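Local coordinates for protein amine oxidase (PDB 3PGB) that probably oxidises primary amines with molecular oxygen to aldehydes, using a copper ion and a topaquinone cofactor made from one of its own tyrosines, at residues Y424-T430 with D443-E449; F413-K417 with E769-G775. All coordinates share one frame; numbering follows the deposited sequence.

Contact 1: Y424-T430 with D443-E449. With NAG (2-acetamido-2-deoxy-beta-D-glucopyranose), chain H.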
loop_
_atom_site.group_PDB
_atom_site.type_symbol
_atom_site.label_atom_id
_atom_site.label_comp_id
_atom_site.label_asym_id
_atom_site.label_seq_id
_atom_site.Cartn_x
_atom_site.Cartn_y
_atom_site.Cartn_z
ATOM N N TYR A 424 -11.510 20.018 -8.838
ATOM C CA TYR A 424 -12.957 20.052 -8.574
ATOM C C TYR A 424 -13.327 19.777 -7.109
ATOM O O TYR A 424 -14.511 19.789 -6.757
ATOM C CB TYR A 424 -13.685 19.046 -9.471
ATOM C CG TYR A 424 -13.221 17.622 -9.272
ATOM C CD1 TYR A 424 -13.797 16.809 -8.305
ATOM C CD2 TYR A 424 -12.187 17.095 -10.043
ATOM C CE1 TYR A 424 -13.363 15.507 -8.119
ATOM C CE2 TYR A 424 -11.743 15.792 -9.861
ATOM C CZ TYR A 424 -12.333 15.008 -8.900
ATOM O OH TYR A 424 -11.906 13.721 -8.714
ATOM N N ALA A 425 -12.331 19.511 -6.264
ATOM C CA ALA A 425 -12.562 19.282 -4.842
ATOM C C ALA A 425 -13.245 20.486 -4.194
ATOM O O ALA A 425 -12.995 21.626 -4.581
ATOM C CB ALA A 425 -11.244 18.997 -4.138
ATOM N N SER A 426 -14.122 20.233 -3.225
ATOM C CA SER A 426 -14.629 21.312 -2.386
ATOM C C SER A 426 -13.629 21.511 -1.251
ATOM O O SER A 426 -12.988 20.564 -0.806
ATOM C CB SER A 426 -16.048 21.033 -1.875
ATOM O OG SER A 426 -16.080 19.985 -0.933
ATOM N N TYR A 427 -13.480 22.757 -0.822
ATOM C CA TYR A 427 -12.437 23.143 0.114
ATOM C C TYR A 427 -13.060 23.845 1.302
ATOM O O TYR A 427 -13.747 24.852 1.131
ATOM C CB TYR A 427 -11.444 24.092 -0.558
ATOM C CG TYR A 427 -10.560 23.438 -1.596
ATOM C CD1 TYR A 427 -10.964 23.340 -2.920
ATOM C CD2 TYR A 427 -9.312 22.922 -1.251
ATOM C CE1 TYR A 427 -10.151 22.737 -3.879
ATOM C CE2 TYR A 427 -8.490 22.316 -2.202
ATOM C CZ TYR A 427 -8.913 22.224 -3.516
ATOM O OH TYR A 427 -8.103 21.624 -4.473
ATOM N N LEU A 428 -12.824 23.316 2.501
ATOM C CA LEU A 428 -13.278 23.958 3.731
ATOM C C LEU A 428 -12.147 24.766 4.356
ATOM O O LEU A 428 -10.977 24.597 4.006
ATOM C CB LEU A 428 -13.780 22.917 4.729
ATOM C CG LEU A 428 -14.989 22.097 4.292
ATOM C CD1 LEU A 428 -15.232 20.945 5.263
ATOM C CD2 LEU A 428 -16.226 22.988 4.175
ATOM N N ASN A 429 -12.517 25.652 5.274
ATOM C CA ASN A 429 -11.550 26.400 6.072
ATOM C C ASN A 429 -11.218 25.662 7.364
ATOM O O ASN A 429 -11.946 24.763 7.798
ATOM C CB ASN A 429 -12.114 27.773 6.443
ATOM C CG ASN A 429 -12.124 28.748 5.286
ATOM O OD1 ASN A 429 -11.583 28.475 4.214
ATOM N ND2 ASN A 429 -12.750 29.911 5.510
ATOM N N THR A 430 -10.095 26.047 7.960
ATOM C CA THR A 430 -9.786 25.716 9.342
ATOM C C THR A 430 -9.163 26.955 9.966
ATOM O O THR A 430 -8.550 27.762 9.268
ATOM C CB THR A 430 -8.808 24.524 9.474
ATOM O OG1 THR A 430 -7.611 24.774 8.721
ATOM C CG2 THR A 430 -9.457 23.226 9.006
ATOM N N ASP A 443 -9.267 27.404 2.717
ATOM C CA ASP A 443 -9.172 26.241 1.846
ATOM C C ASP A 443 -7.969 25.380 2.220
ATOM O O ASP A 443 -7.063 25.148 1.410
ATOM C CB ASP A 443 -9.097 26.679 0.383
ATOM C CG ASP A 443 -10.312 27.484 -0.053
ATOM O OD1 ASP A 443 -10.189 28.249 -1.033
ATOM O OD2 ASP A 443 -11.388 27.353 0.568
ATOM N N SER A 444 -7.975 24.926 3.469
ATOM C CA SER A 444 -6.927 24.061 4.000
ATOM C C SER A 444 -7.387 22.603 4.141
ATOM O O SER A 444 -6.556 21.711 4.195
ATOM C CB SER A 444 -6.427 24.597 5.339
ATOM O OG SER A 444 -7.489 25.141 6.097
ATOM N N LEU A 445 -8.693 22.364 4.221
ATOM C CA LEU A 445 -9.233 21.010 4.070
ATOM C C LEU A 445 -9.732 20.860 2.641
ATOM O O LEU A 445 -10.180 21.835 2.035
ATOM C CB LEU A 445 -10.398 20.750 5.023
ATOM C CG LEU A 445 -10.111 20.660 6.520
ATOM C CD1 LEU A 445 -11.415 20.511 7.300
ATOM C CD2 LEU A 445 -9.157 19.509 6.838
ATOM N N CYS A 446 -9.658 19.651 2.100
ATOM C CA CYS A 446 -10.311 19.375 0.829
ATOM C C CYS A 446 -11.118 18.084 0.890
ATOM O O CYS A 446 -10.830 17.177 1.683
ATOM C CB CYS A 446 -9.302 19.368 -0.326
ATOM S SG CYS A 446 -8.229 17.944 -0.437
ATOM N N LEU A 447 -12.158 18.039 0.066
ATOM C CA LEU A 447 -13.068 16.913 -0.004
ATOM C C LEU A 447 -13.231 16.594 -1.472
ATOM O O LEU A 447 -13.441 17.503 -2.273
ATOM C CB LEU A 447 -14.431 17.287 0.589
ATOM C CG LEU A 447 -14.519 17.569 2.091
ATOM C CD1 LEU A 447 -15.888 18.116 2.452
ATOM C CD2 LEU A 447 -14.216 16.302 2.890
ATOM N N PHE A 448 -13.140 15.322 -1.839
ATOM C CA PHE A 448 -13.339 14.952 -3.228
ATOM C C PHE A 448 -13.573 13.470 -3.448
ATOM O O PHE A 448 -13.040 12.621 -2.731
ATOM C CB PHE A 448 -12.140 15.396 -4.079
ATOM C CG PHE A 448 -10.833 14.796 -3.649
ATOM C CD1 PHE A 448 -10.085 15.381 -2.640
ATOM C CD2 PHE A 448 -10.349 13.645 -4.259
ATOM C CE1 PHE A 448 -8.875 14.832 -2.244
ATOM C CE2 PHE A 448 -9.141 13.093 -3.865
ATOM C CZ PHE A 448 -8.404 13.687 -2.857
ATOM N N GLU A 449 -14.373 13.182 -4.469
ATOM C CA GLU A 449 -14.440 11.845 -5.036
ATOM C C GLU A 449 -13.252 11.621 -5.974
ATOM O O GLU A 449 -12.704 12.567 -6.544
ATOM C CB GLU A 449 -15.740 11.647 -5.807
ATOM C CG GLU A 449 -16.943 11.387 -4.942
ATOM C CD GLU A 449 -18.074 10.786 -5.745
ATOM O OE1 GLU A 449 -18.359 11.322 -6.835
ATOM O OE2 GLU A 449 -18.662 9.775 -5.307
HETATM C C1 NAG H . -12.882 31.018 4.590
HETATM C C2 NAG H . -14.296 31.175 4.042
HETATM C C3 NAG H . -14.453 32.454 3.210
HETATM C C4 NAG H . -13.874 33.672 3.926
HETATM C C5 NAG H . -12.472 33.350 4.423
HETATM C C6 NAG H . -11.863 34.508 5.207
HETATM C C7 NAG H . -15.889 29.512 3.233
HETATM C C8 NAG H . -16.116 28.288 2.388
HETATM N N2 NAG H . -14.648 29.999 3.263
HETATM O O3 NAG H . -15.821 32.689 2.978
HETATM O O4 NAG H . -13.848 34.791 3.062
HETATM O O5 NAG H . -12.552 32.216 5.263
HETATM O O6 NAG H . -12.583 34.687 6.406
HETATM O O7 NAG H . -16.820 30.021 3.856
#
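The backbone oxygen of Leu-428 is gripped by two successive amides, because Ser-444 and Leu-445 both face this one residue in a classic beta bulge. Leu-445 N reaches Leu-428 O at 3.2 Å from above the carbonyl plane, and the bond from Ser-444 N is weak. Beyond the bulge Ser-426 and Leu-447 exchange both backbone bonds (Leu-447 N to Ser-426 O, 2.8 Å). At one end Thr-430 OG1 donates to Ser-444 OG at 2.7 Å, which is bonded in turn to the backbone oxygen of His-441. Asn-429, whose ND2 carries the N-linked sugar, turns its OD1 back to accept from Asp-443 N at 3.0 Å (163°), restraining the amide at the glycan root. At the other end Tyr-424, touched by Pro-328 of the second subunit, has CG between its backbone N and carbonyl carbon (chi1 59°), from where OH donates to Glu-449 O at 2.6 Å, near the ring plane. Tyr-427 CE2 rests 3.6 Å from Cys-446 CB, beside the disulfide to Cys-421, while on the other face Leu-428 CD1 meets Leu-447 CD1. Leu-428 and Leu-445 pack on Ile-356 of strand 352-359, and strand 464-479 pairs with strand 437-451 through Cys-446 and Phe-448.

Contact 2: F413-K417 with E769-G775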
loop_
_atom_site.group_PDB
_atom_site.type_symbol
_atom_site.label_atom_id
_atom_site.label_comp_id
_atom_site.label_asym_id
_atom_site.label_seq_id
_atom_site.Cartn_x
_atom_site.Cartn_y
_atom_site.Cartn_z
ATOM N N PHE A 413 -1.706 24.894 6.371
ATOM C CA PHE A 413 -1.820 26.007 5.432
ATOM C C PHE A 413 -2.776 25.720 4.272
ATOM O O PHE A 413 -3.186 24.586 4.054
ATOM C CB PHE A 413 -0.448 26.356 4.853
ATOM C CG PHE A 413 0.549 26.822 5.875
ATOM C CD1 PHE A 413 0.259 27.889 6.716
ATOM C CD2 PHE A 413 1.792 26.207 5.981
ATOM C CE1 PHE A 413 1.190 28.329 7.653
ATOM C CE2 PHE A 413 2.728 26.641 6.914
ATOM C CZ PHE A 413 2.430 27.699 7.749
ATOM N N GLU A 414 -3.121 26.767 3.529
ATOM C CA GLU A 414 -3.979 26.630 2.353
ATOM C C GLU A 414 -3.319 25.687 1.342
ATOM O O GLU A 414 -2.110 25.736 1.141
ATOM C CB GLU A 414 -4.244 28.008 1.727
ATOM C CG GLU A 414 -5.065 28.001 0.429
ATOM C CD GLU A 414 -5.476 29.400 -0.023
ATOM O OE1 GLU A 414 -4.886 30.394 0.460
ATOM O OE2 GLU A 414 -6.381 29.506 -0.876
ATOM N N LEU A 415 -4.126 24.827 0.730
ATOM C CA LEU A 415 -3.643 23.854 -0.250
ATOM C C LEU A 415 -3.529 24.488 -1.633
ATOM O O LEU A 415 -4.270 25.418 -1.958
ATOM C CB LEU A 415 -4.601 22.662 -0.308
ATOM C CG LEU A 415 -4.828 21.940 1.022
ATOM C CD1 LEU A 415 -5.820 20.801 0.856
ATOM C CD2 LEU A 415 -3.510 21.417 1.578
ATOM N N LEU A 416 -2.598 23.998 -2.447
ATOM C CA LEU A 416 -2.537 24.413 -3.844
ATOM C C LEU A 416 -3.568 23.603 -4.610
ATOM O O LEU A 416 -3.457 22.381 -4.719
ATOM C CB LEU A 416 -1.144 24.203 -4.438
ATOM C CG LEU A 416 -0.005 25.042 -3.848
ATOM C CD1 LEU A 416 1.235 24.911 -4.715
ATOM C CD2 LEU A 416 -0.386 26.516 -3.709
ATOM N N LYS A 417 -4.579 24.292 -5.131
ATOM C CA LYS A 417 -5.683 23.634 -5.822
ATOM C C LYS A 417 -5.196 23.014 -7.118
ATOM O O LYS A 417 -4.396 23.607 -7.824
ATOM C CB LYS A 417 -6.811 24.623 -6.093
ATOM C CG LYS A 417 -7.495 25.091 -4.831
ATOM C CD LYS A 417 -8.312 26.348 -5.035
ATOM C CE LYS A 417 -9.061 26.701 -3.764
ATOM N NZ LYS A 417 -8.806 28.100 -3.348
ATOM N N GLU A 769 -5.898 29.696 -10.917
ATOM C CA GLU A 769 -6.450 29.786 -9.554
ATOM C C GLU A 769 -5.384 30.015 -8.495
ATOM O O GLU A 769 -5.676 30.567 -7.438
ATOM C CB GLU A 769 -7.260 28.530 -9.185
ATOM C CG GLU A 769 -8.773 28.711 -9.266
ATOM C CD GLU A 769 -9.311 29.666 -8.199
ATOM O OE1 GLU A 769 -9.362 29.278 -7.009
ATOM O OE2 GLU A 769 -9.693 30.806 -8.557
ATOM N N LEU A 770 -4.155 29.593 -8.771
ATOM C CA LEU A 770 -3.053 29.801 -7.837
ATOM C C LEU A 770 -2.821 31.280 -7.524
ATOM O O LEU A 770 -2.403 31.611 -6.417
ATOM C CB LEU A 770 -1.759 29.161 -8.356
ATOM C CG LEU A 770 -1.565 27.667 -8.068
ATOM C CD1 LEU A 770 -2.815 26.825 -8.355
ATOM C CD2 LEU A 770 -0.371 27.161 -8.866
ATOM N N TRP A 771 -3.097 32.165 -8.482
ATOM C CA TRP A 771 -2.940 33.610 -8.260
ATOM C C TRP A 771 -3.847 34.139 -7.152
ATOM O O TRP A 771 -3.545 35.167 -6.547
ATOM C CB TRP A 771 -3.176 34.404 -9.550
ATOM C CG TRP A 771 -2.021 34.356 -10.493
ATOM C CD1 TRP A 771 -1.881 33.540 -11.576
ATOM C CD2 TRP A 771 -0.832 35.151 -10.430
ATOM N NE1 TRP A 771 -0.676 33.778 -12.195
ATOM C CE2 TRP A 771 -0.012 34.762 -11.509
ATOM C CE3 TRP A 771 -0.382 36.156 -9.567
ATOM C CZ2 TRP A 771 1.234 35.344 -11.750
ATOM C CZ3 TRP A 771 0.857 36.734 -9.805
ATOM C CH2 TRP A 771 1.651 36.326 -10.889
ATOM N N SER A 772 -4.946 33.436 -6.883
ATOM C CA SER A 772 -5.855 33.808 -5.799
ATOM C C SER A 772 -5.482 33.150 -4.463
ATOM O O SER A 772 -6.298 33.102 -3.545
ATOM C CB SER A 772 -7.301 33.469 -6.177
ATOM O OG SER A 772 -7.487 32.072 -6.298
ATOM N N TYR A 773 -4.254 32.645 -4.358
ATOM C CA TYR A 773 -3.726 32.168 -3.084
ATOM C C TYR A 773 -3.519 33.379 -2.181
ATOM O O TYR A 773 -2.834 34.334 -2.566
ATOM C CB TYR A 773 -2.401 31.416 -3.285
ATOM C CG TYR A 773 -1.967 30.580 -2.095
ATOM C CD1 TYR A 773 -1.163 31.114 -1.092
ATOM C CD2 TYR A 773 -2.355 29.245 -1.982
ATOM C CE1 TYR A 773 -0.764 30.342 -0.006
ATOM C CE2 TYR A 773 -1.960 28.470 -0.902
ATOM C CZ TYR A 773 -1.170 29.022 0.080
ATOM O OH TYR A 773 -0.788 28.248 1.149
ATOM N N GLN A 774 -4.127 33.349 -0.997
ATOM C CA GLN A 774 -4.016 34.459 -0.040
ATOM C C GLN A 774 -3.286 34.062 1.240
ATOM O O GLN A 774 -2.547 34.866 1.819
ATOM C CB GLN A 774 -5.396 35.048 0.283
ATOM C CG GLN A 774 -6.407 34.081 0.886
ATOM C CD GLN A 774 -7.816 34.647 0.871
ATOM O OE1 GLN A 774 -8.754 33.989 0.424
ATOM N NE2 GLN A 774 -7.967 35.880 1.345
ATOM N N GLY A 775 -3.494 32.828 1.679
ATOM C CA GLY A 775 -2.817 32.317 2.861
ATOM C C GLY A 775 -3.630 32.534 4.124
ATOM O O GLY A 775 -4.827 32.232 4.163
HETATM O O HOH W 1 -7.738 31.639 -1.887
#
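Glu-414 lies over the ring of Tyr-773, joining the irregular loop 413-417, before the hairpin strand 426-434, to a type I beta turn, Leu-770 to Tyr-773, at the end of the short helix 767-770. The stacking is close to parallel: carboxylate and ring planes are 21° apart, and OE1 sits 3.6 Å above the ring plane, over its centre. An extended Glu-414 chain, with CG trans to the backbone N (chi1 176°), runs antiparallel to the tyrosine side chain and brings CG to 3.4 Å from Tyr-773 CE2. Leu-416 CD2 adds an apolar contact with the same ring, which Tyr-741 of the second subunit meets edge-to-face, placing this contact at the dimer interface.

Hydrogen bonds fix both partners. Tyr-773 OH donates to Glu-414 O at 2.8 Å, tilted 32° from the carbonyl plane, so one residue holds the tyrosine by its ring face and by its hydroxyl. Gly-775 N meets Glu-414 OE1 at 3.1 Å, and a weak bond comes from Gln-774 N to the same oxygen. A water bridges the segments, 2.7 Å from Glu-414 OE2 and 2.6 Å from Ser-772 O.

Charge contributes at longer range. Lys-417 NZ makes long salt bridges to Glu-769 OE1 and Glu-414 OE2, although its stronger partner is Asp-443.

Within the turn, Glu-769 O accepts from both Ser-772 N and Ser-772 OG, Ser-772 OG donating in the carbonyl plane to a lone pair of Glu-769 O, 2.6 Å away.

In the fold
Contact 1 is nested along the chain inside the long loop closed by contact 2: 413-417 comes just before the hairpin of strands 426-434 and 437-451, whereas 769-775 returns some 350 residues later, near the C-terminal end. Their centres are 12 Å apart on the same side of the chain's centre, and they touch directly. Lys-417 NZ forms a salt bridge with Asp-443 OD1 at 2.7 Å, and Leu-415 N probably bonds to Asp-443 O, tying the loop to the hairpin next to its bulge. Strand 776-781, directly after 769-775, also pairs with strand 437-451. Both contacts reach the second subunit, so hairpin, loop and C-terminal segment meet beside the dimer interface, away from the copper site.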